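PDB 5DWA: type II restriction enzyme AgeI from Thalassobius gelatinovorus, which recognises the double-stranded DNA sequence 5'-ACCGGT-3' and cleaves it after the first A, giving fragments with terminal 5'-phosphates. Local coordinates for residues Q86-V89 against R90-E94; L171-R174 against V175-D178; D223-N226 against Y227-H231. All coordinates share one frame; numbering follows the deposited sequence. Where two conformers were deposited one is given.

Interaction 1: Q86-V89 against R90-E94; sequences QSWV and RTSGE. With nucleotides of chain D; nucleotides of chain C.
Ser92 CB lies over one face of the Trp88 indole, 3.5 Å from the centroid of the Trp88 six-membered ring and 10° off the normal, a CH-pi contact one helical turn along. Tyr72, Trp67 and Tyr75 also meet the indole with inclined rings, and Trp88 NE1 donates to a DNA phosphate. The Arg90 guanidinium is used at its edges. Arg90 NE gives a 2.8 Å bond to O2 of DC10 of chain D, and NH2 adds a weak one to the same oxygen. Arg90 NH1 turns to Glu94 OE2 in a long, weak salt bridge of 3.4 Å. Glu94 OE1 also pairs with Arg44.

Both segments belong to helix 84-109, whose first turns meet minor-groove atoms (guanine N2, cytosine O2) in this pre-specific complex. Gln86 O accepts from N2 of DG8 of chain D at 3.2 Å. Gln86 NE2 reaches O4' of that sugar, while OE1 takes N2 of another guanine. Val89 CG1 packs on O4' of DC6 of chain C.

With chi1 at 68°, Ser92 OG is held between its own N and carbonyl carbon and bonds to Trp88 O at 2.7 Å. Ser92 N reaches that oxygen from the other face of its plane. Thr91 OG1 donates likewise to Ser87 O at 2.9 Å, from above the carbonyl plane. Ser87 OG bonds to OP1 of DC10 of chain D and to Tyr75 OH.

Interaction 2: L171-R174 against V175-D178; sequences LAER and VSDD. With nucleotides of chain C; nucleotides of chain D.
Leu171 and Val175 form the tight, buried side of this turn. Their side chains cross at an angle, with Leu171 CD2 4.0 Å from Val175 CB. Val175 N also bonds to Leu171 O at 3.1 Å. Leu194 and Phe234 also pack on Val175, and Lys224 of helix 223-230 touches both residues. The segments lie in the loop that leads from strand 159-168 into helix 178-187 of this PD-(D/E)XK nuclease.

The Ser176 and Asp177 side is more exposed and more loosely held. Ser176 N bonds to Glu173 O at 3.1 Å, from well above the carbonyl plane. In one of two conformers, Ser176 OG lies 3.2 Å from Glu173 OE1; the weak pairing is unsettled, since Glu173 O is also near. Asp177 N bonds to Arg174 O in the same steep way as Ser176 N, and its carboxylate lies close to Asp177 of the second subunit.

Arg174 leaves the turn for the DNA. A bend at chi3 (-78°) lays its guanidinium between Leu171 O on one face and C2' of DC6 of chain C on the opposite face, 3.6 Å above the plane. NH2 bonds to Ser170 OG and to a guanine N7, which is a major-groove contact. Glu173 CD comes 3.3 Å from OP2 of DA4 of chain D. Glu173 also nears Asp223, and its salt bridge with Lys224 probably offsets part of this crowded negative charge.

Interaction 3: D223-N226 against Y227-H231; sequences DKRN and YIEGH. With nucleotides of chain D.
The Tyr227 ring lies flat against the backbone one turn back. Asp223 O stands 3.3 Å above the ring plane, over its centre, and Lys224 N sits over the rim of the same face. Tyr227 and Asp223 run side by side and point the same way, their ring and carboxylate planes 37° apart. Lys224 also lies alongside the ring, with CG 4.0 Å from Tyr227 CE2. The main partner of the tyrosine hydroxyl is probably Glu173 OE1, with a weaker one in Ser176 OG.

Lys224 then bends at chi3 and chi4, which turns NZ back to its own helix start. There Lys224 NZ meets Asp223 OD1 on its syn lone pair at 2.9 Å. NZ also meets OP2 of DG3 of chain D and Ala172 O. Asp223 N donates to OP1 of the same phosphate at 3.0 Å. The first turn of the helix thus faces the DNA backbone, where its amino end would probably favour the phosphate charge.

Arg225 and Glu229 take another side. In one of two Arg225 conformers, NH1 reaches Glu229 OE2 at 2.8 Å in a salt bridge. The oxygen lies at the guanidinium edge, yet NH1 approaches it 46° out of the carboxylate plane, and the two planes stand 72° apart. Arg225 NE is bound to Leu215 O, and Glu229 OE2 also accepts from Ser247 OG.

At the far end the helix widens. His231 N makes the pi-type bond to Asn226 O, five residues back, at 2.9 Å. Gly230 N shares this oxygen, which lies over one face of the His231 ring.

Helix 223-230 lies in the crossover of a beta-alpha-beta unit between strands 191-196 and 236-239. Its Arg225, Ile228 and Glu229 pack on Ile257 of strand 257-259.

Interactions 1 and 2 are buried; interaction 3 is partly exposed and farther from the chain centre. Interactions 2 and 3 touch, and Val175 CG1 packs on Lys224 CG at 3.6 Å. They join the loop after strand 159-168 to helix 223-230. Interaction 1 belongs to a different helix and meets neither; its nearest atoms are about 8 Å from interaction 2. All three contact DNA, but differently. Residues 86-94 contact minor-groove atoms, Arg174 in 171-178 reaches a major-groove base atom, and 223-231 grips a phosphate.

Interaction 1: Q86-V89 against R90-E94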
loop_
_atom_site.group_PDB
_atom_site.type_symbol
_atom_site.label_atom_id
_atom_site.label_comp_id
_atom_site.label_asym_id
_atom_site.label_seq_id
_atom_site.Cartn_x
_atom_site.Cartn_y
_atom_site.Cartn_z
ATOM N N GLN A 86 -8.678 5.611 9.552
ATOM C CA GLN A 86 -7.612 6.249 8.783
ATOM C C GLN A 86 -6.584 6.928 9.695
ATOM O O GLN A 86 -5.401 6.993 9.367
ATOM C CB GLN A 86 -8.200 7.236 7.772
ATOM C CG GLN A 86 -9.019 6.560 6.653
ATOM C CD GLN A 86 -8.143 5.891 5.604
ATOM O OE1 GLN A 86 -7.542 4.844 5.856
ATOM N NE2 GLN A 86 -8.049 6.507 4.423
ATOM N N SER A 87 -7.044 7.425 10.843
ATOM C CA SER A 87 -6.129 7.923 11.857
ATOM C C SER A 87 -5.201 6.809 12.340
ATOM O O SER A 87 -3.992 7.001 12.453
ATOM C CB SER A 87 -6.913 8.516 13.025
ATOM O OG SER A 87 -6.037 8.975 14.048
ATOM N N TRP A 88 -5.778 5.645 12.600
ATOM C CA TRP A 88 -5.002 4.477 12.982
ATOM C C TRP A 88 -3.940 4.125 11.939
ATOM O O TRP A 88 -2.800 3.828 12.297
ATOM C CB TRP A 88 -5.938 3.288 13.221
ATOM C CG TRP A 88 -5.215 2.003 13.488
ATOM C CD1 TRP A 88 -5.042 0.960 12.609
ATOM C CD2 TRP A 88 -4.578 1.606 14.708
ATOM N NE1 TRP A 88 -4.331 -0.050 13.208
ATOM C CE2 TRP A 88 -4.036 0.317 14.497
ATOM C CE3 TRP A 88 -4.403 2.215 15.959
ATOM C CZ2 TRP A 88 -3.330 -0.372 15.487
ATOM C CZ3 TRP A 88 -3.704 1.527 16.945
ATOM C CH2 TRP A 88 -3.179 0.244 16.704
ATOM N N VAL A 89 -4.290 4.160 10.651
ATOM C CA VAL A 89 -3.294 3.887 9.609
ATOM C C VAL A 89 -2.106 4.840 9.737
ATOM O O VAL A 89 -0.955 4.413 9.715
ATOM C CB VAL A 89 -3.889 4.024 8.198
ATOM C CG1 VAL A 89 -2.801 3.878 7.140
ATOM C CG2 VAL A 89 -5.002 3.002 7.989
ATOM N N ARG A 90 -2.408 6.127 9.903
ATOM C CA ARG A 90 -1.384 7.164 9.883
ATOM C C ARG A 90 -0.504 7.142 11.131
ATOM O O ARG A 90 0.688 7.468 11.063
ATOM C CB ARG A 90 -2.053 8.529 9.724
ATOM C CG ARG A 90 -1.101 9.708 9.859
ATOM C CD ARG A 90 -0.047 9.736 8.759
ATOM N NE ARG A 90 0.795 10.923 8.928
ATOM C CZ ARG A 90 2.077 10.908 9.273
ATOM N NH1 ARG A 90 2.716 9.759 9.444
ATOM N NH2 ARG A 90 2.731 12.058 9.428
ATOM N N THR A 91 -1.077 6.746 12.264
ATOM C CA THR A 91 -0.343 6.817 13.535
ATOM C C THR A 91 0.281 5.496 13.999
ATOM O O THR A 91 1.312 5.499 14.670
ATOM C CB THR A 91 -1.253 7.340 14.657
ATOM O OG1 THR A 91 -2.390 6.477 14.806
ATOM C CG2 THR A 91 -1.720 8.748 14.325
ATOM N N SER A 92 -0.323 4.364 13.642
ATOM C CA SER A 92 0.117 3.088 14.212
ATOM C C SER A 92 1.412 2.545 13.601
ATOM O O SER A 92 2.161 1.850 14.273
ATOM C CB SER A 92 -1.005 2.045 14.094
ATOM O OG SER A 92 -1.250 1.678 12.743
ATOM N N GLY A 93 1.678 2.871 12.342
ATOM C CA GLY A 93 2.915 2.455 11.700
ATOM C C GLY A 93 4.101 3.070 12.408
ATOM O O GLY A 93 5.036 2.378 12.815
ATOM N N GLU A 94 4.047 4.386 12.583
ATOM C CA GLU A 94 5.104 5.069 13.312
ATOM C C GLU A 94 5.129 4.654 14.782
ATOM O O GLU A 94 6.187 4.655 15.421
ATOM C CB GLU A 94 4.945 6.585 13.179
ATOM C CG GLU A 94 5.149 7.051 11.739
ATOM C CD GLU A 94 5.295 8.552 11.595
ATOM O OE1 GLU A 94 4.888 9.284 12.518
ATOM O OE2 GLU A 94 5.840 8.994 10.553
ATOM P P DG D 8 -10.510 10.502 1.380
ATOM O OP1 DG D 8 -11.920 10.251 1.004
ATOM O OP2 DG D 8 -9.714 11.477 0.601
ATOM O "O5'" DG D 8 -10.502 10.891 2.920
ATOM C "C5'" DG D 8 -11.154 10.021 3.820
ATOM C "C4'" DG D 8 -10.412 9.961 5.136
ATOM O "O4'" DG D 8 -9.124 9.328 4.958
ATOM C "C3'" DG D 8 -10.139 11.305 5.784
ATOM O "O3'" DG D 8 -10.319 11.144 7.163
ATOM C "C2'" DG D 8 -8.679 11.598 5.392
ATOM C "C1'" DG D 8 -8.071 10.202 5.352
ATOM N N9 DG D 8 -6.992 9.999 4.388
ATOM C C8 DG D 8 -6.957 10.418 3.076
ATOM N N7 DG D 8 -5.891 10.024 2.437
ATOM C C5 DG D 8 -5.183 9.282 3.376
ATOM C C6 DG D 8 -3.947 8.604 3.263
ATOM O O6 DG D 8 -3.220 8.503 2.262
ATOM N N1 DG D 8 -3.574 7.980 4.455
ATOM C C2 DG D 8 -4.323 7.998 5.614
ATOM N N2 DG D 8 -3.814 7.326 6.664
ATOM N N3 DG D 8 -5.484 8.627 5.728
ATOM C C4 DG D 8 -5.852 9.252 4.578
ATOM P P DC C 6 2.370 0.243 8.021
ATOM O OP1 DC C 6 3.004 -0.372 9.176
ATOM O OP2 DC C 6 2.715 -0.122 6.637
ATOM O "O5'" DC C 6 0.801 0.009 8.199
ATOM C "C5'" DC C 6 0.178 0.417 9.380
ATOM C "C4'" DC C 6 -1.313 0.227 9.244
ATOM O "O4'" DC C 6 -1.803 0.983 8.117
ATOM C "C3'" DC C 6 -1.776 -1.205 9.036
ATOM O "O3'" DC C 6 -2.943 -1.387 9.782
ATOM C "C2'" DC C 6 -2.061 -1.275 7.529
ATOM C "C1'" DC C 6 -2.516 0.145 7.225
ATOM N N1 DC C 6 -2.182 0.608 5.865
ATOM C C2 DC C 6 -3.180 1.088 5.009
ATOM O O2 DC C 6 -4.362 1.072 5.372
ATOM N N3 DC C 6 -2.823 1.538 3.781
ATOM C C4 DC C 6 -1.543 1.552 3.422
ATOM N N4 DC C 6 -1.242 1.998 2.202
ATOM C C5 DC C 6 -0.516 1.101 4.292
ATOM C C6 DC C 6 -0.872 0.649 5.490
ATOM P P DC D 10 -5.207 12.265 12.699
ATOM O OP1 DC D 10 -5.177 11.323 13.826
ATOM O OP2 DC D 10 -6.126 13.421 12.741
ATOM O "O5'" DC D 10 -3.765 12.824 12.418
ATOM C "C5'" DC D 10 -2.651 11.962 12.526
ATOM C "C4'" DC D 10 -1.393 12.662 12.098
ATOM O "O4'" DC D 10 -1.410 12.863 10.670
ATOM C "C3'" DC D 10 -1.215 14.055 12.709
ATOM O "O3'" DC D 10 0.139 14.242 13.033
ATOM C "C2'" DC D 10 -1.625 14.973 11.568
ATOM C "C1'" DC D 10 -1.030 14.194 10.419
ATOM N N1 DC D 10 -1.515 14.561 9.077
ATOM C C2 DC D 10 -0.753 14.178 7.979
ATOM O O2 DC D 10 0.303 13.568 8.174
ATOM N N3 DC D 10 -1.192 14.483 6.737
ATOM C C4 DC D 10 -2.343 15.128 6.580
ATOM N N4 DC D 10 -2.728 15.416 5.337
ATOM C C5 DC D 10 -3.145 15.524 7.695
ATOM C C6 DC D 10 -2.698 15.215 8.917
#

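Interaction 2: L171-R174 against V175-D178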
loop_
_atom_site.group_PDB
_atom_site.type_symbol
_atom_site.label_atom_id
_atom_site.label_comp_id
_atom_site.label_asym_id
_atom_site.label_seq_id
_atom_site.Cartn_x
_atom_site.Cartn_y
_atom_site.Cartn_z
ATOM N N LEU A 171 2.079 -7.354 7.121
ATOM C CA LEU A 171 2.866 -7.517 5.904
ATOM C C LEU A 171 2.056 -7.265 4.637
ATOM O O LEU A 171 2.505 -6.518 3.764
ATOM C CB LEU A 171 3.485 -8.914 5.871
ATOM C CG LEU A 171 4.445 -9.226 7.020
ATOM C CD1 LEU A 171 5.055 -10.616 6.853
ATOM C CD2 LEU A 171 5.547 -8.155 7.126
ATOM N N ALA A 172 0.862 -7.868 4.556
ATOM C CA ALA A 172 0.037 -7.840 3.338
ATOM C C ALA A 172 0.939 -8.018 2.125
ATOM O O ALA A 172 1.785 -8.905 2.129
ATOM C CB ALA A 172 -0.775 -6.548 3.240
ATOM N N GLU A 173 0.794 -7.191 1.097
ATOM C CA GLU A 173 1.815 -7.207 0.050
ATOM C C GLU A 173 2.674 -5.963 0.158
ATOM O O GLU A 173 3.536 -5.704 -0.683
ATOM C CB GLU A 173 1.193 -7.308 -1.343
ATOM C CG GLU A 173 0.711 -8.707 -1.704
ATOM C CD GLU A 173 1.800 -9.763 -1.604
ATOM O OE1 GLU A 173 2.997 -9.446 -1.795
ATOM O OE2 GLU A 173 1.451 -10.924 -1.324
ATOM N N ARG A 174 2.442 -5.201 1.215
ATOM C CA ARG A 174 3.187 -3.975 1.437
ATOM C C ARG A 174 4.645 -4.260 1.783
ATOM O O ARG A 174 5.506 -3.406 1.596
ATOM C CB ARG A 174 2.513 -3.156 2.534
ATOM C CG ARG A 174 1.278 -2.430 2.036
ATOM C CD ARG A 174 0.550 -1.730 3.158
ATOM N NE ARG A 174 -0.238 -2.659 3.954
ATOM C CZ ARG A 174 0.156 -3.198 5.101
ATOM N NH1 ARG A 174 1.331 -2.870 5.637
ATOM N NH2 ARG A 174 -0.639 -4.052 5.732
ATOM N N VAL A 175 4.939 -5.473 2.237
ATOM C CA VAL A 175 6.316 -5.821 2.548
ATOM C C VAL A 175 7.146 -5.865 1.255
ATOM O O VAL A 175 8.369 -5.702 1.281
ATOM C CB VAL A 175 6.398 -7.158 3.329
ATOM C CG1 VAL A 175 5.896 -8.317 2.476
ATOM C CG2 VAL A 175 7.831 -7.418 3.808
ATOM N N SER A 176 6.480 -6.069 0.121
ATOM C CA SER A 176 7.164 -6.027 -1.166
ATOM C C SER A 176 7.767 -4.646 -1.430
ATOM O O SER A 176 8.759 -4.530 -2.156
ATOM C CB SER A 176 6.209 -6.417 -2.297
ATOM O OG SER A 176 5.656 -7.699 -2.064
ATOM N N ASP A 177 7.179 -3.614 -0.825
ATOM C CA ASP A 177 7.708 -2.246 -0.917
ATOM C C ASP A 177 9.124 -2.169 -0.358
ATOM O O ASP A 177 9.929 -1.345 -0.791
ATOM C CB ASP A 177 6.843 -1.230 -0.150
ATOM C CG ASP A 177 5.423 -1.133 -0.665
ATOM O OD1 ASP A 177 5.078 -1.815 -1.652
ATOM O OD2 ASP A 177 4.643 -0.356 -0.068
ATOM N N ASP A 178 9.404 -3.009 0.635
ATOM C CA ASP A 178 10.697 -2.998 1.321
ATOM C C ASP A 178 11.769 -3.798 0.612
ATOM O O ASP A 178 12.945 -3.621 0.881
ATOM C CB ASP A 178 10.557 -3.560 2.733
ATOM C CG ASP A 178 9.675 -2.710 3.613
ATOM O OD1 ASP A 178 10.225 -1.836 4.323
ATOM O OD2 ASP A 178 8.444 -2.922 3.588
ATOM P P DC C 6 2.370 0.243 8.021
ATOM O OP1 DC C 6 3.004 -0.372 9.176
ATOM O OP2 DC C 6 2.715 -0.122 6.637
ATOM O "O5'" DC C 6 0.801 0.009 8.199
ATOM C "C5'" DC C 6 0.178 0.417 9.380
ATOM C "C4'" DC C 6 -1.313 0.227 9.244
ATOM O "O4'" DC C 6 -1.803 0.983 8.117
ATOM C "C3'" DC C 6 -1.776 -1.205 9.036
ATOM O "O3'" DC C 6 -2.943 -1.387 9.782
ATOM C "C2'" DC C 6 -2.061 -1.275 7.529
ATOM C "C1'" DC C 6 -2.516 0.145 7.225
ATOM N N1 DC C 6 -2.182 0.608 5.865
ATOM C C2 DC C 6 -3.180 1.088 5.009
ATOM O O2 DC C 6 -4.362 1.072 5.372
ATOM N N3 DC C 6 -2.823 1.538 3.781
ATOM C C4 DC C 6 -1.543 1.552 3.422
ATOM N N4 DC C 6 -1.242 1.998 2.202
ATOM C C5 DC C 6 -0.516 1.101 4.292
ATOM C C6 DC C 6 -0.872 0.649 5.490
ATOM P P DA D 4 -0.574 -10.190 -5.280
ATOM O OP1 DA D 4 -0.808 -10.410 -6.731
ATOM O OP2 DA D 4 0.802 -10.190 -4.738
ATOM O "O5'" DA D 4 -1.272 -8.817 -4.855
ATOM C "C5'" DA D 4 -2.455 -8.413 -5.508
ATOM C "C4'" DA D 4 -3.108 -7.258 -4.786
ATOM O "O4'" DA D 4 -3.801 -7.738 -3.615
ATOM C "C3'" DA D 4 -2.157 -6.167 -4.286
ATOM O "O3'" DA D 4 -2.753 -4.934 -4.516
ATOM C "C2'" DA D 4 -2.097 -6.432 -2.787
ATOM C "C1'" DA D 4 -3.535 -6.845 -2.571
ATOM N N9 DA D 4 -3.793 -7.501 -1.312
ATOM C C8 DA D 4 -2.882 -7.987 -0.420
ATOM N N7 DA D 4 -3.424 -8.533 0.639
ATOM C C5 DA D 4 -4.790 -8.389 0.416
ATOM C C6 DA D 4 -5.922 -8.747 1.171
ATOM N N6 DA D 4 -5.858 -9.368 2.349
ATOM N N1 DA D 4 -7.130 -8.453 0.656
ATOM C C2 DA D 4 -7.201 -7.833 -0.524
ATOM N N3 DA D 4 -6.212 -7.445 -1.320
ATOM C C4 DA D 4 -5.024 -7.756 -0.782
ATOM P P DG D 3 -0.349 -15.027 0.006
ATOM O OP1 DG D 3 0.706 -15.990 -0.389
ATOM O OP2 DG D 3 -0.300 -14.378 1.329
ATOM O "O5'" DG D 3 -0.459 -13.886 -1.112
ATOM C "C5'" DG D 3 -0.650 -14.265 -2.464
ATOM C "C4'" DG D 3 -1.543 -13.289 -3.219
ATOM O "O4'" DG D 3 -2.881 -13.258 -2.649
ATOM C "C3'" DG D 3 -1.077 -11.840 -3.258
ATOM O "O3'" DG D 3 -1.452 -11.303 -4.535
ATOM C "C2'" DG D 3 -1.884 -11.207 -2.118
ATOM C "C1'" DG D 3 -3.215 -11.928 -2.287
ATOM N N9 DG D 3 -4.043 -12.003 -1.083
ATOM C C8 DG D 3 -3.657 -12.429 0.166
ATOM N N7 DG D 3 -4.634 -12.441 1.035
ATOM C C5 DG D 3 -5.748 -12.033 0.303
ATOM C C6 DG D 3 -7.101 -11.867 0.701
ATOM O O6 DG D 3 -7.602 -12.053 1.810
ATOM N N1 DG D 3 -7.898 -11.433 -0.347
ATOM C C2 DG D 3 -7.458 -11.199 -1.623
ATOM N N2 DG D 3 -8.381 -10.783 -2.501
ATOM N N3 DG D 3 -6.195 -11.351 -2.011
ATOM C C4 DG D 3 -5.405 -11.777 -1.001
#

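Interaction 3: D223-N226 against Y227-H231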
loop_
_atom_site.group_PDB
_atom_site.type_symbol
_atom_site.label_atom_id
_atom_site.label_comp_id
_atom_site.label_asym_id
_atom_site.label_seq_id
_atom_site.Cartn_x
_atom_site.Cartn_y
_atom_site.Cartn_z
ATOM N N ASP A 223 3.647 -16.300 0.103
ATOM C CA ASP A 223 4.646 -15.700 -0.772
ATOM C C ASP A 223 5.623 -14.859 0.046
ATOM O O ASP A 223 6.787 -14.724 -0.317
ATOM C CB ASP A 223 3.985 -14.875 -1.877
ATOM C CG ASP A 223 3.178 -13.715 -1.347
ATOM O OD1 ASP A 223 2.908 -13.664 -0.131
ATOM O OD2 ASP A 223 2.802 -12.860 -2.172
ATOM N N LYS A 224 5.149 -14.333 1.170
ATOM C CA LYS A 224 5.996 -13.553 2.056
ATOM C C LYS A 224 7.085 -14.400 2.703
ATOM O O LYS A 224 8.219 -13.947 2.842
ATOM C CB LYS A 224 5.143 -12.865 3.116
ATOM C CG LYS A 224 4.432 -11.640 2.578
ATOM C CD LYS A 224 3.136 -11.404 3.273
ATOM C CE LYS A 224 2.086 -12.360 2.772
ATOM N NZ LYS A 224 1.402 -11.849 1.557
ATOM N N ARG A 225 6.759 -15.626 3.099
ATOM C CA ARG A 225 7.780 -16.493 3.673
ATOM C C ARG A 225 8.814 -16.842 2.605
ATOM O O ARG A 225 10.003 -16.965 2.898
ATOM C CB ARG A 225 7.178 -17.767 4.262
ATOM C CG ARG A 225 8.222 -18.669 4.913
ATOM C CD ARG A 225 7.598 -19.865 5.608
ATOM N NE ARG A 225 6.793 -19.469 6.757
ATOM C CZ ARG A 225 7.245 -19.418 8.006
ATOM N NH1 ARG A 225 8.508 -19.732 8.278
ATOM N NH2 ARG A 225 6.435 -19.041 8.984
ATOM N N ASN A 226 8.354 -16.981 1.366
ATOM C CA ASN A 226 9.251 -17.250 0.247
ATOM C C ASN A 226 10.229 -16.094 0.008
ATOM O O ASN A 226 11.374 -16.327 -0.354
ATOM C CB ASN A 226 8.450 -17.538 -1.034
ATOM C CG ASN A 226 7.748 -18.888 -1.002
ATOM O OD1 ASN A 226 8.192 -19.815 -0.324
ATOM N ND2 ASN A 226 6.655 -19.006 -1.746
ATOM N N TYR A 227 9.778 -14.857 0.217
ATOM C CA TYR A 227 10.661 -13.693 0.095
ATOM C C TYR A 227 11.878 -13.848 0.999
ATOM O O TYR A 227 13.009 -13.542 0.612
ATOM C CB TYR A 227 9.938 -12.390 0.471
ATOM C CG TYR A 227 8.759 -11.986 -0.393
ATOM C CD1 TYR A 227 8.664 -12.369 -1.724
ATOM C CD2 TYR A 227 7.738 -11.201 0.136
ATOM C CE1 TYR A 227 7.581 -11.988 -2.503
ATOM C CE2 TYR A 227 6.654 -10.818 -0.632
ATOM C CZ TYR A 227 6.580 -11.212 -1.951
ATOM O OH TYR A 227 5.500 -10.833 -2.719
ATOM N N ILE A 228 11.624 -14.309 2.220
ATOM C CA ILE A 228 12.646 -14.430 3.244
ATOM C C ILE A 228 13.464 -15.711 3.130
ATOM O O ILE A 228 14.690 -15.672 2.974
ATOM C CB ILE A 228 12.009 -14.373 4.644
ATOM C CG1 ILE A 228 11.300 -13.031 4.841
ATOM C CG2 ILE A 228 13.051 -14.596 5.730
ATOM C CD1 ILE A 228 10.153 -13.078 5.845
ATOM N N GLU A 229 12.781 -16.847 3.206
ATOM C CA GLU A 229 13.451 -18.139 3.264
ATOM C C GLU A 229 13.948 -18.600 1.899
ATOM O O GLU A 229 14.925 -19.338 1.809
ATOM C CB GLU A 229 12.511 -19.191 3.863
ATOM C CG GLU A 229 12.084 -18.876 5.295
ATOM C CD GLU A 229 11.241 -19.974 5.910
ATOM O OE1 GLU A 229 10.808 -20.882 5.168
ATOM O OE2 GLU A 229 11.016 -19.931 7.134
ATOM N N GLY A 230 13.278 -18.165 0.839
ATOM C CA GLY A 230 13.644 -18.602 -0.497
ATOM C C GLY A 230 14.563 -17.624 -1.199
ATOM O O GLY A 230 15.669 -17.979 -1.604
ATOM N N HIS A 231 14.106 -16.382 -1.328
ATOM C CA HIS A 231 14.838 -15.361 -2.068
ATOM C C HIS A 231 15.907 -14.650 -1.230
ATOM O O HIS A 231 16.819 -14.031 -1.779
ATOM C CB HIS A 231 13.867 -14.326 -2.636
ATOM C CG HIS A 231 12.908 -14.882 -3.642
ATOM N ND1 HIS A 231 11.770 -14.211 -4.037
ATOM C CD2 HIS A 231 12.919 -16.045 -4.336
ATOM C CE1 HIS A 231 11.121 -14.937 -4.929
ATOM N NE2 HIS A 231 11.797 -16.055 -5.129
ATOM P P DG D 3 -0.349 -15.027 0.006
ATOM O OP1 DG D 3 0.706 -15.990 -0.389
ATOM O OP2 DG D 3 -0.300 -14.378 1.329
ATOM O "O5'" DG D 3 -0.459 -13.886 -1.112
ATOM C "C5'" DG D 3 -0.650 -14.265 -2.464
ATOM C "C4'" DG D 3 -1.543 -13.289 -3.219
ATOM O "O4'" DG D 3 -2.881 -13.258 -2.649
ATOM C "C3'" DG D 3 -1.077 -11.840 -3.258
ATOM O "O3'" DG D 3 -1.452 -11.303 -4.535
ATOM C "C2'" DG D 3 -1.884 -11.207 -2.118
ATOM C "C1'" DG D 3 -3.215 -11.928 -2.287
ATOM N N9 DG D 3 -4.043 -12.003 -1.083
ATOM C C8 DG D 3 -3.657 -12.429 0.166
ATOM N N7 DG D 3 -4.634 -12.441 1.035
ATOM C C5 DG D 3 -5.748 -12.033 0.303
ATOM C C6 DG D 3 -7.101 -11.867 0.701
ATOM O O6 DG D 3 -7.602 -12.053 1.810
ATOM N N1 DG D 3 -7.898 -11.433 -0.347
ATOM C C2 DG D 3 -7.458 -11.199 -1.623
ATOM N N2 DG D 3 -8.381 -10.783 -2.501
ATOM N N3 DG D 3 -6.195 -11.351 -2.011
ATOM C C4 DG D 3 -5.405 -11.777 -1.001
#